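Local structure of pectate lyase (Bacillus subtilis, 5AMV) at residues Thr7-Thr21 / Ile188-Thr200. The protein cleaves polygalacturonate by calcium-dependent beta-elimination, leaving oligosaccharides with unsaturated galacturonosyl groups at their non-reducing ends. Sequence-based numbering, arbitrary orientation.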
loop_
_atom_site.group_PDB
_atom_site.type_symbol
_atom_site.label_atom_id
_atom_site.label_comp_id
_atom_site.label_asym_id
_atom_site.label_seq_id
_atom_site.Cartn_x
_atom_site.Cartn_y
_atom_site.Cartn_z
ATOM N N THR A 7 -12.991 -10.957 13.669
ATOM C CA THR A 7 -11.800 -10.314 14.206
ATOM C C THR A 7 -10.575 -11.110 13.794
ATOM O O THR A 7 -10.696 -12.255 13.340
ATOM C CB THR A 7 -11.839 -10.211 15.729
ATOM O OG1 THR A 7 -11.954 -11.519 16.286
ATOM C CG2 THR A 7 -13.031 -9.316 16.224
ATOM N N LEU A 8 -9.403 -10.496 13.961
ATOM C CA LEU A 8 -8.141 -11.152 13.596
ATOM C C LEU A 8 -7.861 -12.273 14.596
ATOM O O LEU A 8 -7.925 -12.061 15.811
ATOM C CB LEU A 8 -7.005 -10.118 13.635
ATOM C CG LEU A 8 -5.593 -10.597 13.311
ATOM C CD1 LEU A 8 -5.564 -11.114 11.839
ATOM C CD2 LEU A 8 -4.622 -9.476 13.516
ATOM N N GLY A 9 -7.503 -13.444 14.084
ATOM C CA GLY A 9 -7.259 -14.606 14.969
ATOM C C GLY A 9 -6.066 -14.312 15.862
ATOM O O GLY A 9 -5.161 -13.567 15.482
ATOM N N SER A 10 -6.048 -14.930 17.043
ATOM C CA SER A 10 -5.060 -14.612 18.083
ATOM C C SER A 10 -3.609 -14.996 17.760
ATOM O O SER A 10 -2.666 -14.530 18.444
ATOM C CB SER A 10 -5.482 -15.279 19.406
ATOM O OG SER A 10 -5.499 -16.683 19.237
ATOM N N ASN A 11 -3.403 -15.826 16.735
ATOM C CA ASN A 11 -2.060 -16.201 16.280
ATOM C C ASN A 11 -1.753 -15.620 14.898
ATOM O O ASN A 11 -0.706 -15.937 14.295
ATOM C CB ASN A 11 -1.924 -17.733 16.219
ATOM C CG ASN A 11 -2.732 -18.359 15.088
ATOM O OD1 ASN A 11 -3.678 -17.768 14.581
ATOM N ND2 ASN A 11 -2.367 -19.581 14.702
ATOM N N ASP A 12 -2.666 -14.784 14.385
ATOM C CA ASP A 12 -2.557 -14.397 12.967
ATOM C C ASP A 12 -1.689 -13.155 12.728
ATOM O O ASP A 12 -2.189 -12.049 12.405
ATOM C CB ASP A 12 -3.952 -14.276 12.342
ATOM C CG ASP A 12 -3.914 -14.210 10.825
ATOM O OD1 ASP A 12 -2.810 -14.283 10.202
ATOM O OD2 ASP A 12 -5.014 -14.094 10.246
ATOM N N GLY A 13 -0.379 -13.345 12.905
ATOM C CA GLY A 13 0.597 -12.307 12.584
ATOM C C GLY A 13 0.724 -11.192 13.613
ATOM O O GLY A 13 0.082 -11.197 14.673
ATOM N N TRP A 14 1.569 -10.210 13.285
ATOM C CA TRP A 14 1.883 -9.139 14.189
ATOM C C TRP A 14 0.631 -8.327 14.609
ATOM O O TRP A 14 0.602 -7.737 15.687
ATOM C CB TRP A 14 2.897 -8.230 13.550
ATOM C CG TRP A 14 4.378 -8.600 13.788
ATOM C CD1 TRP A 14 5.342 -8.714 12.831
ATOM C CD2 TRP A 14 5.043 -8.810 15.058
ATOM N NE1 TRP A 14 6.573 -8.994 13.410
ATOM C CE2 TRP A 14 6.416 -9.067 14.774
ATOM C CE3 TRP A 14 4.608 -8.833 16.402
ATOM C CZ2 TRP A 14 7.377 -9.311 15.793
ATOM C CZ3 TRP A 14 5.568 -9.050 17.421
ATOM C CH2 TRP A 14 6.933 -9.310 17.093
ATOM N N GLY A 15 -0.403 -8.282 13.758
ATOM C CA GLY A 15 -1.644 -7.587 14.175
ATOM C C GLY A 15 -2.285 -8.183 15.424
ATOM O O GLY A 15 -3.052 -7.491 16.110
ATOM N N ALA A 16 -1.994 -9.459 15.717
ATOM C CA ALA A 16 -2.591 -10.120 16.889
ATOM C C ALA A 16 -1.813 -9.871 18.197
ATOM O O ALA A 16 -2.244 -10.337 19.267
ATOM C CB ALA A 16 -2.703 -11.616 16.632
ATOM N N TYR A 17 -0.705 -9.130 18.122
ATOM C CA TYR A 17 0.090 -8.831 19.323
ATOM C C TYR A 17 -0.698 -8.029 20.367
ATOM O O TYR A 17 -1.577 -7.232 20.024
ATOM C CB TYR A 17 1.387 -8.085 18.949
ATOM C CG TYR A 17 2.347 -7.995 20.122
ATOM C CD1 TYR A 17 3.158 -9.081 20.461
ATOM C CD2 TYR A 17 2.424 -6.826 20.882
ATOM C CE1 TYR A 17 4.037 -9.000 21.552
ATOM C CE2 TYR A 17 3.297 -6.721 21.962
ATOM C CZ TYR A 17 4.085 -7.818 22.291
ATOM O OH TYR A 17 4.949 -7.688 23.366
ATOM N N SER A 18 -0.380 -8.249 21.642
ATOM C CA SER A 18 -1.027 -7.549 22.776
ATOM C C SER A 18 -2.558 -7.547 22.714
ATOM O O SER A 18 -3.162 -8.604 22.789
ATOM C CB SER A 18 -0.425 -6.154 23.040
ATOM O OG SER A 18 -0.615 -5.232 21.964
ATOM N N THR A 19 -3.172 -6.366 22.594
ATOM C CA THR A 19 -4.638 -6.227 22.612
ATOM C C THR A 19 -5.256 -6.730 21.314
ATOM O O THR A 19 -6.484 -6.820 21.208
ATOM C CB THR A 19 -5.060 -4.755 22.864
ATOM O OG1 THR A 19 -4.351 -3.882 21.980
ATOM C CG2 THR A 19 -4.709 -4.334 24.291
ATOM N N GLY A 20 -4.404 -7.040 20.329
ATOM C CA GLY A 20 -4.837 -7.627 19.057
ATOM C C GLY A 20 -5.740 -6.733 18.213
ATOM O O GLY A 20 -5.864 -5.521 18.466
ATOM N N THR A 21 -6.359 -7.321 17.185
ATOM C CA THR A 21 -7.143 -6.510 16.254
ATOM C C THR A 21 -8.592 -6.976 16.176
ATOM O O THR A 21 -8.911 -7.997 15.565
ATOM C CB THR A 21 -6.472 -6.457 14.864
ATOM O OG1 THR A 21 -5.149 -5.918 15.041
ATOM C CG2 THR A 21 -7.259 -5.551 13.959
ATOM N N ILE A 188 -0.922 3.693 6.310
ATOM C CA ILE A 188 -0.871 3.505 7.768
ATOM C C ILE A 188 0.159 4.439 8.317
ATOM O O ILE A 188 1.352 4.243 8.086
ATOM C CB ILE A 188 -0.574 2.039 8.150
ATOM C CG1 ILE A 188 -1.550 1.118 7.405
ATOM C CG2 ILE A 188 -0.664 1.863 9.677
ATOM C CD1 ILE A 188 -1.278 -0.424 7.629
ATOM N N ASN A 189 -0.293 5.522 8.955
ATOM C CA ASN A 189 0.609 6.572 9.376
ATOM C C ASN A 189 0.557 6.625 10.908
ATOM O O ASN A 189 -0.273 7.307 11.460
ATOM C CB ASN A 189 0.157 7.894 8.716
ATOM C CG ASN A 189 0.865 9.097 9.248
ATOM O OD1 ASN A 189 1.902 8.989 9.906
ATOM N ND2 ASN A 189 0.318 10.288 8.939
ATOM N N GLY A 190 1.414 5.849 11.572
ATOM C CA GLY A 190 1.376 5.709 13.018
ATOM C C GLY A 190 0.330 4.713 13.494
ATOM O O GLY A 190 0.233 4.431 14.679
ATOM N N GLY A 191 -0.476 4.174 12.566
ATOM C CA GLY A 191 -1.554 3.267 12.941
ATOM C C GLY A 191 -1.035 1.950 13.519
ATOM O O GLY A 191 0.060 1.456 13.172
ATOM N N THR A 192 -1.824 1.380 14.417
ATOM C CA THR A 192 -1.407 0.189 15.147
ATOM C C THR A 192 -2.581 -0.783 15.258
ATOM O O THR A 192 -3.737 -0.372 15.309
ATOM C CB THR A 192 -0.885 0.529 16.605
ATOM O OG1 THR A 192 -1.824 1.391 17.278
ATOM C CG2 THR A 192 0.475 1.221 16.591
ATOM N N HIS A 193 -2.279 -2.075 15.356
ATOM C CA HIS A 193 -3.306 -3.124 15.418
ATOM C C HIS A 193 -4.248 -3.006 14.236
ATOM O O HIS A 193 -5.415 -2.626 14.365
ATOM C CB HIS A 193 -4.059 -3.183 16.762
ATOM C CG HIS A 193 -3.166 -3.557 17.897
ATOM N ND1 HIS A 193 -2.706 -2.635 18.809
ATOM C CD2 HIS A 193 -2.570 -4.732 18.197
ATOM C CE1 HIS A 193 -1.926 -3.252 19.686
ATOM N NE2 HIS A 193 -1.820 -4.521 19.334
ATOM N N ILE A 194 -3.708 -3.357 13.077
ATOM C CA ILE A 194 -4.436 -3.227 11.820
ATOM C C ILE A 194 -4.438 -4.551 11.080
ATOM O O ILE A 194 -3.443 -5.211 11.013
ATOM C CB ILE A 194 -3.864 -2.078 10.943
ATOM C CG1 ILE A 194 -4.138 -0.718 11.647
ATOM C CG2 ILE A 194 -4.504 -2.059 9.495
ATOM C CD1 ILE A 194 -3.219 0.353 11.277
ATOM N N TRP A 195 -5.605 -4.905 10.552
ATOM C CA TRP A 195 -5.751 -6.058 9.687
ATOM C C TRP A 195 -6.328 -5.626 8.350
ATOM O O TRP A 195 -7.425 -5.096 8.312
ATOM C CB TRP A 195 -6.693 -7.105 10.319
ATOM C CG TRP A 195 -6.764 -8.446 9.608
ATOM C CD1 TRP A 195 -5.808 -9.039 8.820
ATOM C CD2 TRP A 195 -7.823 -9.406 9.745
ATOM N NE1 TRP A 195 -6.241 -10.312 8.420
ATOM C CE2 TRP A 195 -7.477 -10.545 8.970
ATOM C CE3 TRP A 195 -9.062 -9.392 10.427
ATOM C CZ2 TRP A 195 -8.310 -11.671 8.877
ATOM C CZ3 TRP A 195 -9.907 -10.511 10.308
ATOM C CH2 TRP A 195 -9.520 -11.646 9.549
ATOM N N ILE A 196 -5.576 -5.896 7.277
ATOM C CA ILE A 196 -6.050 -5.660 5.898
ATOM C C ILE A 196 -6.139 -7.015 5.253
ATOM O O ILE A 196 -5.112 -7.685 5.069
ATOM C CB ILE A 196 -5.118 -4.738 5.107
ATOM C CG1 ILE A 196 -5.006 -3.358 5.805
ATOM C CG2 ILE A 196 -5.622 -4.580 3.626
ATOM C CD1 ILE A 196 -3.854 -2.488 5.312
ATOM N N ASP A 197 -7.356 -7.437 4.902
ATOM C CA ASP A 197 -7.516 -8.841 4.472
ATOM C C ASP A 197 -8.500 -8.954 3.300
ATOM O O ASP A 197 -9.532 -8.276 3.295
ATOM C CB ASP A 197 -7.928 -9.698 5.673
ATOM C CG ASP A 197 -8.358 -11.118 5.270
ATOM O OD1 ASP A 197 -7.490 -12.023 5.197
ATOM O OD2 ASP A 197 -9.578 -11.323 5.058
ATOM N N HIS A 198 -8.153 -9.776 2.309
ATOM C CA HIS A 198 -9.068 -10.029 1.185
ATOM C C HIS A 198 -9.505 -8.744 0.472
ATOM O O HIS A 198 -10.686 -8.608 0.092
ATOM C CB HIS A 198 -10.288 -10.868 1.610
ATOM C CG HIS A 198 -10.001 -12.348 1.731
ATOM N ND1 HIS A 198 -9.735 -12.935 2.950
ATOM C CD2 HIS A 198 -9.930 -13.337 0.809
ATOM C CE1 HIS A 198 -9.489 -14.221 2.769
ATOM N NE2 HIS A 198 -9.608 -14.495 1.480
ATOM N N CYS A 199 -8.556 -7.813 0.309
ATOM C CA CYS A 199 -8.786 -6.629 -0.496
ATOM C C CYS A 199 -8.018 -6.766 -1.811
ATOM O O CYS A 199 -7.117 -7.592 -1.928
ATOM C CB CYS A 199 -8.317 -5.375 0.259
ATOM S SG CYS A 199 -9.355 -4.946 1.640
ATOM N N THR A 200 -8.426 -5.989 -2.820
ATOM C CA THR A 200 -7.746 -5.911 -4.124
ATOM C C THR A 200 -7.309 -4.498 -4.309
ATOM O O THR A 200 -8.014 -3.561 -3.885
ATOM C CB THR A 200 -8.698 -6.372 -5.243
ATOM O OG1 THR A 200 -8.947 -7.778 -5.063
ATOM C CG2 THR A 200 -8.038 -6.159 -6.625
#
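Tyr17 O is gripped by two donors that reach it from opposite faces of its carbonyl plane: His193 NE2 at 2.8 Å and, within the type II' turn Tyr17-Gly20, the backbone N of Gly20. The imidazole bond is bent (N-H...O angle 131°), with the oxygen somewhat out of the ring plane. His193 ND1 is hydrogen-bonded to Asp150 OD1; holding both nitrogens should restrict the ring's rotation. Thr19 OG1 lies over one ring face, 3.4 Å from His193 CE1, while Gly15 O sits at the ring edge by CD2. Replacing His193 with an alanine would probably leave Tyr17 O and Asp150 each short of a donor and open a gap beneath Thr19. Thr21 turns its OG1 back to Gly15 O (2.8 Å), tying the end of the loop to its 3-10 segment. Leu8 CD1 stands 3.4 Å above the centroid of the Trp195 five-membered ring, only 5° off its normal, a CH-pi contact. Leu8 CG points away from its backbone N (chi1 179°), and chi2 turns CD1 onto the indole; Asp197 CB lies over the opposite face, near its rim, and Trp195 NE1 is hydrogen-bonded to Ser238 OG. The N-terminal loop thus packs on the corner at His193, where the chain passes between parallel sheets, and on strand 194-197 beyond it, in a coil of the right-handed parallel beta-helix of polysaccharide lyase family 1.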